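PDB 4MEE: diffuse adherence adhesin from Escherichia coli, which mediates bacterial attachment to human and other mammalian cells, autoaggregation and biofilm formation, its C-terminal part being the outer-membrane transport unit of an autotransporter. Local coordinates for residues S423-I433 against G445-S456; N156-F164 against N258-G266. All blocks are in the same frame, centred on the assembly; numbering follows the deposited sequence.

Interaction 1: residues S423-I433 against G445-S456; sequences SRNQGEIKTGI and GGVAYQAGGHGS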
ATOM      1  N   SER A 423       0.198  -5.938 -13.748  1.00 42.05           N
ATOM      2  CA  SER A 423      -0.024  -4.519 -13.728  1.00 42.49           C
ATOM      3  C   SER A 423       1.358  -3.941 -13.602  1.00 40.80           C
ATOM      4  O   SER A 423       1.730  -3.391 -12.568  1.00 41.19           O
ATOM      5  CB  SER A 423      -0.892  -4.167 -12.536  1.00 43.35           C
ATOM      6  OG  SER A 423      -1.734  -5.266 -12.253  1.00 45.53           O
ATOM      7  N   ARG A 424       2.136  -4.120 -14.661  1.00 39.74           N
ATOM      8  CA  ARG A 424       3.499  -3.631 -14.693  1.00 39.10           C
ATOM      9  C   ARG A 424       3.462  -2.118 -14.595  1.00 39.27           C
ATOM     10  O   ARG A 424       4.297  -1.512 -13.938  1.00 40.11           O
ATOM     11  CB  ARG A 424       4.198  -4.052 -15.984  1.00 38.64           C
ATOM     12  CG  ARG A 424       4.226  -5.554 -16.226  1.00 37.17           C
ATOM     13  CD  ARG A 424       5.287  -5.949 -17.245  1.00 37.99           C
ATOM     14  NE  ARG A 424       6.579  -6.242 -16.621  1.00 37.76           N
ATOM     15  CZ  ARG A 424       6.915  -7.426 -16.120  1.00 37.24           C
ATOM     16  NH1 ARG A 424       6.064  -8.436 -16.165  1.00 37.56           N
ATOM     17  NH2 ARG A 424       8.104  -7.598 -15.572  1.00 37.08           N
ATOM     18  N   ASN A 425       2.471  -1.521 -15.240  1.00 39.20           N
ATOM     19  CA  ASN A 425       2.313  -0.087 -15.220  1.00 38.40           C
ATOM     20  C   ASN A 425       0.902   0.253 -14.821  1.00 38.34           C
ATOM     21  O   ASN A 425      -0.044  -0.322 -15.348  1.00 38.89           O
ATOM     22  CB  ASN A 425       2.616   0.490 -16.593  1.00 38.41           C
ATOM     23  CG  ASN A 425       4.084   0.411 -16.935  1.00 38.48           C
ATOM     24  OD1 ASN A 425       4.876   1.250 -16.511  1.00 38.53           O
ATOM     25  ND2 ASN A 425       4.459  -0.602 -17.706  1.00 38.70           N
ATOM     26  N   GLN A 426       0.763   1.181 -13.884  1.00 37.88           N
ATOM     27  CA  GLN A 426      -0.544   1.586 -13.395  1.00 38.19           C
ATOM     28  C   GLN A 426      -0.599   3.084 -13.201  1.00 37.92           C
ATOM     29  O   GLN A 426       0.431   3.722 -13.008  1.00 37.98           O
ATOM     30  CB  GLN A 426      -0.847   0.908 -12.065  1.00 38.47           C
ATOM     31  CG  GLN A 426      -1.270  -0.538 -12.188  1.00 40.21           C
ATOM     32  CD  GLN A 426      -1.539  -1.167 -10.839  1.00 41.53           C
ATOM     33  OE1 GLN A 426      -0.686  -1.149  -9.949  1.00 41.59           O
ATOM     34  NE2 GLN A 426      -2.730  -1.730 -10.679  1.00 42.62           N
ATOM     35  N   GLY A 427      -1.807   3.639 -13.243  1.00 37.88           N
ATOM     36  CA  GLY A 427      -2.027   5.050 -12.925  1.00 38.79           C
ATOM     37  C   GLY A 427      -2.747   5.204 -11.597  1.00 39.35           C
ATOM     38  O   GLY A 427      -3.717   4.502 -11.320  1.00 40.07           O
ATOM     39  N   GLU A 428      -2.285   6.122 -10.762  1.00 40.03           N
ATOM     40  CA  GLU A 428      -2.889   6.262  -9.450  1.00 40.13           C
ATOM     41  C   GLU A 428      -3.363   7.680  -9.210  1.00 39.94           C
ATOM     42  O   GLU A 428      -2.672   8.635  -9.546  1.00 39.39           O
ATOM     43  CB  GLU A 428      -1.899   5.833  -8.382  1.00 40.98           C
ATOM     44  CG  GLU A 428      -2.406   5.940  -6.956  1.00 42.23           C
ATOM     45  CD  GLU A 428      -1.271   5.889  -5.957  1.00 43.14           C
ATOM     46  OE1 GLU A 428      -0.176   6.381  -6.290  1.00 43.41           O
ATOM     47  OE2 GLU A 428      -1.465   5.358  -4.845  1.00 44.59           O
ATOM     48  N   ILE A 429      -4.546   7.811  -8.628  1.00 40.10           N
ATOM     49  CA  ILE A 429      -5.076   9.115  -8.284  1.00 40.64           C
ATOM     50  C   ILE A 429      -5.575   9.113  -6.853  1.00 40.89           C
ATOM     51  O   ILE A 429      -6.439   8.320  -6.488  1.00 40.31           O
ATOM     52  CB  ILE A 429      -6.233   9.523  -9.205  1.00 40.90           C
ATOM     53  CG1 ILE A 429      -6.778  10.891  -8.797  1.00 41.55           C
ATOM     54  CG2 ILE A 429      -7.346   8.494  -9.146  1.00 40.32           C
ATOM     55  CD1 ILE A 429      -6.143  12.048  -9.532  1.00 42.42           C
ATOM     56  N   LYS A 430      -5.029  10.017  -6.054  1.00 41.43           N
ATOM     57  CA  LYS A 430      -5.397  10.132  -4.655  1.00 41.73           C
ATOM     58  C   LYS A 430      -6.053  11.471  -4.407  1.00 42.34           C
ATOM     59  O   LYS A 430      -5.827  12.424  -5.153  1.00 43.08           O
ATOM     60  CB  LYS A 430      -4.159  10.013  -3.775  1.00 41.95           C
ATOM     61  CG  LYS A 430      -3.422   8.697  -3.935  1.00 41.32           C
ATOM     62  CD  LYS A 430      -2.684   8.316  -2.663  1.00 42.80           C
ATOM     63  CE  LYS A 430      -1.198   8.620  -2.757  1.00 43.73           C
ATOM     64  NZ  LYS A 430      -0.657   9.051  -1.441  1.00 44.77           N
ATOM     65  N   THR A 431      -6.864  11.534  -3.362  1.00 41.79           N
ATOM     66  CA  THR A 431      -7.430  12.789  -2.899  1.00 42.14           C
ATOM     67  C   THR A 431      -7.987  12.595  -1.507  1.00 41.75           C
ATOM     68  O   THR A 431      -8.325  11.482  -1.129  1.00 42.35           O
ATOM     69  CB  THR A 431      -8.563  13.289  -3.811  1.00 41.43           C
ATOM     70  OG1 THR A 431      -9.078  14.517  -3.286  1.00 41.95           O
ATOM     71  CG2 THR A 431      -9.684  12.266  -3.883  1.00 41.31           C
ATOM     72  N   GLY A 432      -8.088  13.681  -0.752  1.00 42.51           N
ATOM     73  CA  GLY A 432      -8.669  13.634   0.583  1.00 43.46           C
ATOM     74  C   GLY A 432      -8.534  14.958   1.303  1.00 45.02           C
ATOM     75  O   GLY A 432      -7.958  15.903   0.767  1.00 45.74           O
ATOM     76  N   ILE A 433      -9.074  15.023   2.516  1.00 45.47           N
ATOM     77  CA  ILE A 433      -9.015  16.229   3.339  1.00 46.02           C
ATOM     78  C   ILE A 433      -8.466  15.886   4.725  1.00 47.36           C
ATOM     79  O   ILE A 433      -8.829  14.863   5.297  1.00 47.10           O
ATOM     80  CB  ILE A 433     -10.405  16.917   3.442  1.00 45.39           C
ATOM     81  CG1 ILE A 433     -10.291  18.283   4.132  1.00 44.28           C
ATOM     82  CG2 ILE A 433     -11.421  16.017   4.140  1.00 44.61           C
ATOM     83  CD1 ILE A 433     -11.484  19.193   3.923  1.00 44.35           C
ATOM     84  N   GLY A 445      -9.120  11.772   6.178  1.00 46.89           N
ATOM     85  CA  GLY A 445      -9.776  10.846   5.287  1.00 45.05           C
ATOM     86  C   GLY A 445      -9.095  10.954   3.946  1.00 44.04           C
ATOM     87  O   GLY A 445      -8.731  12.046   3.513  1.00 45.29           O
ATOM     88  N   GLY A 446      -8.905   9.811   3.301  1.00 42.21           N
ATOM     89  CA  GLY A 446      -8.272   9.755   1.992  1.00 41.26           C
ATOM     90  C   GLY A 446      -8.900   8.689   1.121  1.00 40.66           C
ATOM     91  O   GLY A 446      -9.327   7.648   1.616  1.00 40.43           O
ATOM     92  N   VAL A 447      -8.964   8.962  -0.179  1.00 40.50           N
ATOM     93  CA  VAL A 447      -9.504   8.025  -1.159  1.00 40.50           C
ATOM     94  C   VAL A 447      -8.488   7.824  -2.284  1.00 40.41           C
ATOM     95  O   VAL A 447      -8.075   8.784  -2.941  1.00 39.98           O
ATOM     96  CB  VAL A 447     -10.872   8.498  -1.715  1.00 40.63           C
ATOM     97  CG1 VAL A 447     -11.333   7.611  -2.862  1.00 40.48           C
ATOM     98  CG2 VAL A 447     -11.923   8.518  -0.614  1.00 40.41           C
ATOM     99  N   ALA A 448      -8.085   6.572  -2.483  1.00 40.42           N
ATOM    100  CA  ALA A 448      -7.092   6.198  -3.489  1.00 40.17           C
ATOM    101  C   ALA A 448      -7.661   5.193  -4.485  1.00 40.61           C
ATOM    102  O   ALA A 448      -8.385   4.267  -4.105  1.00 40.21           O
ATOM    103  CB  ALA A 448      -5.854   5.627  -2.817  1.00 39.27           C
ATOM    104  N   TYR A 449      -7.318   5.381  -5.758  1.00 40.91           N
ATOM    105  CA  TYR A 449      -7.791   4.516  -6.830  1.00 42.05           C
ATOM    106  C   TYR A 449      -6.674   4.203  -7.825  1.00 42.12           C
ATOM    107  O   TYR A 449      -6.026   5.113  -8.337  1.00 41.45           O
ATOM    108  CB  TYR A 449      -8.981   5.158  -7.543  1.00 43.25           C
ATOM    109  CG  TYR A 449      -9.404   4.422  -8.787  1.00 45.67           C
ATOM    110  CD1 TYR A 449     -10.209   3.291  -8.706  1.00 46.28           C
ATOM    111  CD2 TYR A 449      -8.991   4.851 -10.044  1.00 46.26           C
ATOM    112  CE1 TYR A 449     -10.603   2.611  -9.844  1.00 48.73           C
ATOM    113  CE2 TYR A 449      -9.378   4.179 -11.190  1.00 48.75           C
ATOM    114  CZ  TYR A 449     -10.182   3.061 -11.083  1.00 49.46           C
ATOM    115  OH  TYR A 449     -10.565   2.389 -12.217  1.00 51.44           O
ATOM    116  N   GLN A 450      -6.465   2.913  -8.091  1.00 42.27           N
ATOM    117  CA  GLN A 450      -5.388   2.437  -8.967  1.00 43.46           C
ATOM    118  C   GLN A 450      -5.955   1.677 -10.146  1.00 43.32           C
ATOM    119  O   GLN A 450      -6.832   0.838  -9.976  1.00 43.88           O
ATOM    120  CB  GLN A 450      -4.463   1.471  -8.232  1.00 44.76           C
ATOM    121  CG  GLN A 450      -3.322   2.097  -7.456  1.00 46.19           C
ATOM    122  CD  GLN A 450      -3.436   1.866  -5.963  1.00 47.51           C
ATOM    123  OE1 GLN A 450      -4.463   2.163  -5.353  1.00 47.09           O
ATOM    124  NE2 GLN A 450      -2.378   1.333  -5.365  1.00 48.10           N
ATOM    125  N   ALA A 451      -5.432   1.928 -11.336  1.00 43.67           N
ATOM    126  CA  ALA A 451      -5.869   1.174 -12.499  1.00 43.64           C
ATOM    127  C   ALA A 451      -4.695   0.756 -13.362  1.00 44.16           C
ATOM    128  O   ALA A 451      -3.770   1.531 -13.589  1.00 43.40           O
ATOM    129  CB  ALA A 451      -6.874   1.973 -13.307  1.00 43.13           C
ATOM    130  N   GLY A 452      -4.742  -0.480 -13.837  1.00 44.88           N
ATOM    131  CA  GLY A 452      -3.717  -0.999 -14.718  1.00 45.59           C
ATOM    132  C   GLY A 452      -4.378  -1.491 -15.979  1.00 45.94           C
ATOM    133  O   GLY A 452      -5.096  -0.744 -16.644  1.00 46.62           O
ATOM    134  N   GLY A 453      -4.154  -2.760 -16.297  1.00 47.39           N
ATOM    135  CA  GLY A 453      -4.781  -3.379 -17.457  1.00 48.32           C
ATOM    136  C   GLY A 453      -6.278  -3.522 -17.284  1.00 49.68           C
ATOM    137  O   GLY A 453      -6.826  -3.235 -16.221  1.00 49.21           O
ATOM    138  N   HIS A 454      -6.947  -3.951 -18.342  1.00 50.69           N
ATOM    139  CA  HIS A 454      -8.353  -4.273 -18.239  1.00 52.73           C
ATOM    140  C   HIS A 454      -8.533  -5.204 -17.053  1.00 51.74           C
ATOM    141  O   HIS A 454      -7.854  -6.217 -16.958  1.00 52.20           O
ATOM    142  CB  HIS A 454      -8.822  -4.967 -19.508  1.00 55.01           C
ATOM    143  CG  HIS A 454     -10.268  -5.348 -19.487  1.00 58.96           C
ATOM    144  ND1 HIS A 454     -11.279  -4.413 -19.483  1.00 60.25           N
ATOM    145  CD2 HIS A 454     -10.873  -6.558 -19.477  1.00 60.14           C
ATOM    146  CE1 HIS A 454     -12.447  -5.031 -19.469  1.00 61.07           C
ATOM    147  NE2 HIS A 454     -12.227  -6.333 -19.462  1.00 61.00           N
ATOM    148  N   GLY A 455      -9.422  -4.837 -16.136  1.00 50.70           N
ATOM    149  CA  GLY A 455      -9.739  -5.685 -14.982  1.00 49.11           C
ATOM    150  C   GLY A 455      -8.896  -5.550 -13.716  1.00 47.79           C
ATOM    151  O   GLY A 455      -8.957  -6.418 -12.835  1.00 46.42           O
ATOM    152  N   SER A 456      -8.125  -4.465 -13.613  1.00 46.70           N
ATOM    153  CA  SER A 456      -7.315  -4.189 -12.416  1.00 44.98           C
ATOM    154  C   SER A 456      -7.662  -2.864 -11.750  1.00 43.66           C
ATOM    155  O   SER A 456      -7.736  -1.822 -12.399  1.00 44.69           O
ATOM    156  CB  SER A 456      -5.826  -4.235 -12.748  1.00 44.60           C
ATOM    157  OG  SER A 456      -5.529  -5.407 -13.481  1.00 45.59           O
TER

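Interaction 2: residues N156-F164 against N258-G266; sequences NMTLANSLF and NTLDGYSVG. Unlike the reference sequence in segment 156-164: Thr-158 (reference Ala).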
ATOM      1  N   ASN A 156      -2.939 -13.925  -3.035  1.00 33.57           N
ATOM      2  CA  ASN A 156      -2.464 -13.788  -1.688  1.00 33.59           C
ATOM      3  C   ASN A 156      -1.067 -13.263  -1.702  1.00 33.97           C
ATOM      4  O   ASN A 156      -0.655 -12.542  -0.832  1.00 33.62           O
ATOM      5  CB  ASN A 156      -2.516 -15.111  -0.998  1.00 33.82           C
ATOM      6  CG  ASN A 156      -3.909 -15.473  -0.631  1.00 33.79           C
ATOM      7  OD1 ASN A 156      -4.813 -14.651  -0.728  1.00 34.35           O
ATOM      8  ND2 ASN A 156      -4.102 -16.695  -0.213  1.00 33.64           N
ATOM      9  N   MET A 157      -0.336 -13.628  -2.730  1.00 34.35           N
ATOM     10  CA  MET A 157       1.001 -13.173  -2.897  1.00 35.84           C
ATOM     11  C   MET A 157       1.063 -11.675  -3.108  1.00 35.80           C
ATOM     12  O   MET A 157       1.944 -11.005  -2.602  1.00 36.71           O
ATOM     13  CB  MET A 157       1.545 -13.844  -4.124  1.00 36.00           C
ATOM     14  CG  MET A 157       2.806 -13.243  -4.620  1.00 37.11           C
ATOM     15  SD  MET A 157       4.080 -14.393  -4.164  1.00 39.27           S
ATOM     16  CE  MET A 157       5.465 -13.544  -4.864  1.00 38.28           C
ATOM     17  N   THR A 158       0.141 -11.167  -3.901  1.00 35.52           N
ATOM     18  CA  THR A 158       0.093  -9.770  -4.218  1.00 35.33           C
ATOM     19  C   THR A 158      -0.257  -8.927  -3.033  1.00 35.15           C
ATOM     20  O   THR A 158       0.336  -7.896  -2.812  1.00 35.87           O
ATOM     21  CB  THR A 158      -1.014  -9.559  -5.205  1.00 35.47           C
ATOM     22  OG1 THR A 158      -1.293 -10.816  -5.816  1.00 35.35           O
ATOM     23  CG2 THR A 158      -0.574  -8.590  -6.241  1.00 34.61           C
ATOM     24  N   LEU A 159      -1.260  -9.375  -2.299  1.00 35.02           N
ATOM     25  CA  LEU A 159      -1.737  -8.707  -1.115  1.00 34.23           C
ATOM     26  C   LEU A 159      -0.699  -8.715  -0.043  1.00 33.92           C
ATOM     27  O   LEU A 159      -0.502  -7.754   0.646  1.00 33.87           O
ATOM     28  CB  LEU A 159      -2.933  -9.452  -0.599  1.00 34.32           C
ATOM     29  CG  LEU A 159      -4.169  -9.220  -1.429  1.00 34.25           C
ATOM     30  CD1 LEU A 159      -5.209 -10.227  -1.005  1.00 34.76           C
ATOM     31  CD2 LEU A 159      -4.618  -7.797  -1.185  1.00 34.66           C
ATOM     32  N   ALA A 160      -0.018  -9.828   0.076  1.00 33.71           N
ATOM     33  CA  ALA A 160       0.920  -9.995   1.126  1.00 33.97           C
ATOM     34  C   ALA A 160       1.983  -8.948   1.024  1.00 34.42           C
ATOM     35  O   ALA A 160       2.501  -8.509   2.021  1.00 34.62           O
ATOM     36  CB  ALA A 160       1.542 -11.340   1.006  1.00 33.95           C
ATOM     37  N   ASN A 161       2.307  -8.548  -0.193  1.00 35.14           N
ATOM     38  CA  ASN A 161       3.321  -7.535  -0.383  1.00 36.14           C
ATOM     39  C   ASN A 161       2.836  -6.098  -0.436  1.00 37.33           C
ATOM     40  O   ASN A 161       3.590  -5.186  -0.150  1.00 39.03           O
ATOM     41  CB  ASN A 161       4.100  -7.821  -1.635  1.00 36.14           C
ATOM     42  CG  ASN A 161       4.720  -9.177  -1.611  1.00 35.96           C
ATOM     43  OD1 ASN A 161       5.897  -9.311  -1.364  1.00 35.30           O
ATOM     44  ND2 ASN A 161       3.934 -10.189  -1.880  1.00 36.65           N
ATOM     45  N   SER A 162       1.593  -5.882  -0.821  1.00 37.14           N
ATOM     46  CA  SER A 162       1.112  -4.532  -0.877  1.00 37.68           C
ATOM     47  C   SER A 162       0.166  -4.206   0.249  1.00 37.32           C
ATOM     48  O   SER A 162      -0.351  -3.108   0.314  1.00 38.23           O
ATOM     49  CB  SER A 162       0.409  -4.286  -2.188  1.00 37.50           C
ATOM     50  OG  SER A 162      -0.771  -5.056  -2.249  1.00 38.96           O
ATOM     51  N   LEU A 163      -0.094  -5.155   1.127  1.00 37.48           N
ATOM     52  CA  LEU A 163      -1.042  -4.892   2.199  1.00 36.70           C
ATOM     53  C   LEU A 163      -0.602  -3.886   3.269  1.00 37.23           C
ATOM     54  O   LEU A 163      -1.423  -3.141   3.771  1.00 36.30           O
ATOM     55  CB  LEU A 163      -1.481  -6.199   2.846  1.00 36.14           C
ATOM     56  CG  LEU A 163      -2.953  -6.328   3.244  1.00 35.84           C
ATOM     57  CD1 LEU A 163      -3.810  -5.312   2.506  1.00 36.05           C
ATOM     58  CD2 LEU A 163      -3.448  -7.743   3.006  1.00 35.15           C
ATOM     59  N   PHE A 164       0.670  -3.862   3.638  1.00 37.97           N
ATOM     60  CA  PHE A 164       1.081  -3.001   4.733  1.00 39.02           C
ATOM     61  C   PHE A 164       1.918  -1.842   4.288  1.00 38.98           C
ATOM     62  O   PHE A 164       2.675  -1.289   5.070  1.00 39.37           O
ATOM     63  CB  PHE A 164       1.865  -3.790   5.758  1.00 38.91           C
ATOM     64  CG  PHE A 164       1.025  -4.594   6.647  1.00 39.73           C
ATOM     65  CD1 PHE A 164       0.201  -3.989   7.538  1.00 39.72           C
ATOM     66  CD2 PHE A 164       1.057  -5.951   6.578  1.00 40.32           C
ATOM     67  CE1 PHE A 164      -0.578  -4.730   8.357  1.00 39.75           C
ATOM     68  CE2 PHE A 164       0.277  -6.696   7.390  1.00 40.55           C
ATOM     69  CZ  PHE A 164      -0.535  -6.084   8.280  1.00 40.08           C
ATOM     70  N   ASN A 258     -10.129 -17.353  -1.382  1.00 36.42           N
ATOM     71  CA  ASN A 258      -8.896 -17.274  -0.611  1.00 35.92           C
ATOM     72  C   ASN A 258      -9.012 -16.317   0.543  1.00 35.40           C
ATOM     73  O   ASN A 258      -9.739 -15.361   0.462  1.00 35.78           O
ATOM     74  CB  ASN A 258      -7.733 -16.866  -1.488  1.00 36.56           C
ATOM     75  CG  ASN A 258      -7.852 -15.454  -1.984  1.00 37.19           C
ATOM     76  OD1 ASN A 258      -8.393 -15.214  -3.050  1.00 38.72           O
ATOM     77  ND2 ASN A 258      -7.295 -14.517  -1.237  1.00 36.51           N
ATOM     78  N   THR A 259      -8.285 -16.565   1.622  1.00 34.77           N
ATOM     79  CA  THR A 259      -8.316 -15.651   2.745  1.00 34.17           C
ATOM     80  C   THR A 259      -6.947 -15.453   3.322  1.00 33.85           C
ATOM     81  O   THR A 259      -6.092 -16.297   3.174  1.00 33.36           O
ATOM     82  CB  THR A 259      -9.157 -16.228   3.852  1.00 34.07           C
ATOM     83  OG1 THR A 259      -8.323 -17.044   4.676  1.00 34.59           O
ATOM     84  CG2 THR A 259     -10.201 -17.075   3.256  1.00 34.49           C
ATOM     85  N   LEU A 260      -6.732 -14.341   4.010  1.00 33.52           N
ATOM     86  CA  LEU A 260      -5.388 -14.031   4.467  1.00 33.81           C
ATOM     87  C   LEU A 260      -5.395 -13.163   5.723  1.00 34.74           C
ATOM     88  O   LEU A 260      -6.126 -12.203   5.779  1.00 35.00           O
ATOM     89  CB  LEU A 260      -4.694 -13.328   3.333  1.00 32.71           C
ATOM     90  CG  LEU A 260      -3.292 -12.801   3.415  1.00 31.51           C
ATOM     91  CD1 LEU A 260      -2.305 -13.921   3.244  1.00 31.57           C
ATOM     92  CD2 LEU A 260      -3.204 -11.861   2.257  1.00 30.56           C
ATOM     93  N   ASP A 261      -4.595 -13.509   6.726  1.00 36.17           N
ATOM     94  CA  ASP A 261      -4.499 -12.745   7.957  1.00 37.37           C
ATOM     95  C   ASP A 261      -3.058 -12.508   8.175  1.00 36.61           C
ATOM     96  O   ASP A 261      -2.295 -13.427   8.065  1.00 36.15           O
ATOM     97  CB  ASP A 261      -4.943 -13.590   9.111  1.00 38.58           C
ATOM     98  CG  ASP A 261      -6.377 -13.402   9.418  1.00 41.45           C
ATOM     99  OD1 ASP A 261      -6.703 -12.377  10.036  1.00 41.90           O
ATOM    100  OD2 ASP A 261      -7.180 -14.268   9.030  1.00 42.81           O
ATOM    101  N   GLY A 262      -2.664 -11.296   8.509  1.00 36.39           N
ATOM    102  CA  GLY A 262      -1.247 -10.999   8.578  1.00 36.69           C
ATOM    103  C   GLY A 262      -0.911 -10.060   9.697  1.00 36.93           C
ATOM    104  O   GLY A 262      -1.805  -9.529  10.316  1.00 36.99           O
ATOM    105  N   TYR A 263       0.381  -9.877   9.954  1.00 37.16           N
ATOM    106  CA  TYR A 263       0.865  -8.966  10.985  1.00 37.10           C
ATOM    107  C   TYR A 263       2.132  -8.286  10.512  1.00 36.81           C
ATOM    108  O   TYR A 263       2.840  -8.840   9.703  1.00 36.66           O
ATOM    109  CB  TYR A 263       1.164  -9.735  12.266  1.00 37.50           C
ATOM    110  CG  TYR A 263      -0.051 -10.261  12.948  1.00 38.10           C
ATOM    111  CD1 TYR A 263      -0.648  -9.549  13.957  1.00 37.92           C
ATOM    112  CD2 TYR A 263      -0.594 -11.472  12.587  1.00 38.28           C
ATOM    113  CE1 TYR A 263      -1.756 -10.018  14.577  1.00 39.55           C
ATOM    114  CE2 TYR A 263      -1.706 -11.946  13.195  1.00 39.53           C
ATOM    115  CZ  TYR A 263      -2.272 -11.212  14.192  1.00 39.95           C
ATOM    116  OH  TYR A 263      -3.375 -11.684  14.808  1.00 41.55           O
ATOM    117  N   SER A 264       2.426  -7.089  11.009  1.00 36.94           N
ATOM    118  CA  SER A 264       3.661  -6.414  10.613  1.00 36.32           C
ATOM    119  C   SER A 264       4.312  -5.662  11.757  1.00 35.85           C
ATOM    120  O   SER A 264       3.662  -5.327  12.723  1.00 35.85           O
ATOM    121  CB  SER A 264       3.405  -5.462   9.453  1.00 36.59           C
ATOM    122  OG  SER A 264       3.127  -4.160   9.918  1.00 37.12           O
ATOM    123  N   VAL A 265       5.606  -5.418  11.656  1.00 35.57           N
ATOM    124  CA  VAL A 265       6.251  -4.618  12.647  1.00 35.89           C
ATOM    125  C   VAL A 265       7.501  -4.059  12.053  1.00 35.98           C
ATOM    126  O   VAL A 265       8.163  -4.719  11.285  1.00 35.73           O
ATOM    127  CB  VAL A 265       6.716  -5.472  13.792  1.00 35.39           C
ATOM    128  CG1 VAL A 265       8.089  -5.969  13.448  1.00 35.82           C
ATOM    129  CG2 VAL A 265       6.779  -4.636  15.039  1.00 34.90           C
ATOM    130  N   GLY A 266       7.860  -2.852  12.426  1.00 37.00           N
ATOM    131  CA  GLY A 266       9.034  -2.274  11.823  1.00 38.22           C
ATOM    132  C   GLY A 266       9.293  -0.885  12.317  1.00 39.71           C
ATOM    133  O   GLY A 266       8.669  -0.440  13.263  1.00 39.30           O
TER

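Interaction 1: residues S423-I433 against G445-S456
Ile-429 and Tyr-449 form a hydrogen-bonded pair near the middle of this antiparallel beta hairpin: Ile-429 N gives to Tyr-449 O at 3.1 Å, and Tyr-449 N gives back to Ile-429 O at 3.2 Å. The same reciprocal pattern joins Gly-427 with Ala-451 and Thr-431 with Val-447, where Val-447 N to Thr-431 O is the shortest bond at 2.8 Å. It recurs at Ile-433 and Gly-445, although there the bond from Ile-433 N is weak.

Of the non-hydrogen-bonded pairs between them, Glu-428 with Gln-450 and Lys-430 with Ala-448 turn their side chains to the inner face of the barrel. Glu-428 and Gln-450 lie next to each other with their ends turned in one direction, Glu-428 CG 4.0 Å from Gln-450 CG and the carboxylate turned 40° from the amide. Glu-428 CG stands anti to the backbone N (chi1 180°), and the extended chain carries the carboxylate, beside the Gln-450 amide, to a salt bridge with Lys-373 through OE2 and a hydrogen bond from Asn-401 to OE1. Next along, Lys-430 lays its CG 4.1 Å from Ala-448 CB. At Gly-432 and Gly-446, with no side chains between them, the CA atoms lie 4.1 Å apart.

On the outer face Ile-429 meets Tyr-449 with its CG2 branch, which lies 4.0 Å from Tyr-449 CB and at the edge of the ring, near its plane. Thr-431 sends OG1 to the carbonyl of Tyr-397.

Both strands belong to the membrane-spanning barrel wall: strand 397-405 flanks 425-433 with further backbone bonds, while strand 457-467 borders 445-451 and packs against Ala-448, Tyr-449 and Gln-450.

Interaction 2: residues N156-F164 against N258-G266
Phe-164 lays one face of its ring over Ser-264, whose CB sits 3.7 Å from the ring centroid and 11° off the normal, a CH-pi contact. Gly-262 has no side chain, and its carbonyl comes to the ring edge, near the ring plane, with Gly-262 O 4.2 Å from Phe-164 CZ. With CG anti to the carbonyl carbon (chi1 -79°), the torsion brings the phenyl against the strand.

This is the inside of the autotransporter beta-barrel: helix 149-162 lies within the pore, and its part 156-162 runs at 24° to strand 258-266, the axes coming within 9.5 Å. The strand turns Asn-258, Leu-260 and Ser-264 toward the helix, and Thr-259, Asp-261 and Tyr-263 away from it.

At the other end the amides of Asn-156 and Asn-258 pass one another head to tail with their planes 70° apart, and the close oxygen and nitrogen are not aligned for a hydrogen bond. Asn-156 ND2 also makes a weak hydrogen bond with Tyr-306 OH. Neighbouring wall strands complete the bed, Leu-159 touching Ala-243 and Leu-163 touching Ile-214.

Between these ends the contact is apolar and turns on a single methyl of Leu-260. Its CD2 lies 3.7 Å from Leu-159 CB and meets Leu-163 CD2 tip to tip at 4.2 Å.

Overall arrangement
The two contacts belong to one barrel but differ in role. Interaction 1 is wall against wall: adjacent strands of a hairpin, held by backbone hydrogen bonds, with one face on the outer surface and the other turned to the pore. Interaction 2 is plug against wall, a buried contact made almost wholly by side chains, with no hydrogen bond across it, joining parts 94 residues apart in sequence. The centres of interactions 1 and 2 lie about 19 Å apart, and their nearest atoms are about 7 Å apart, without touching. The chain just after 156-164 nevertheless reaches toward interaction 1, where Asp-167 makes a long, weak ion pair with Lys-430.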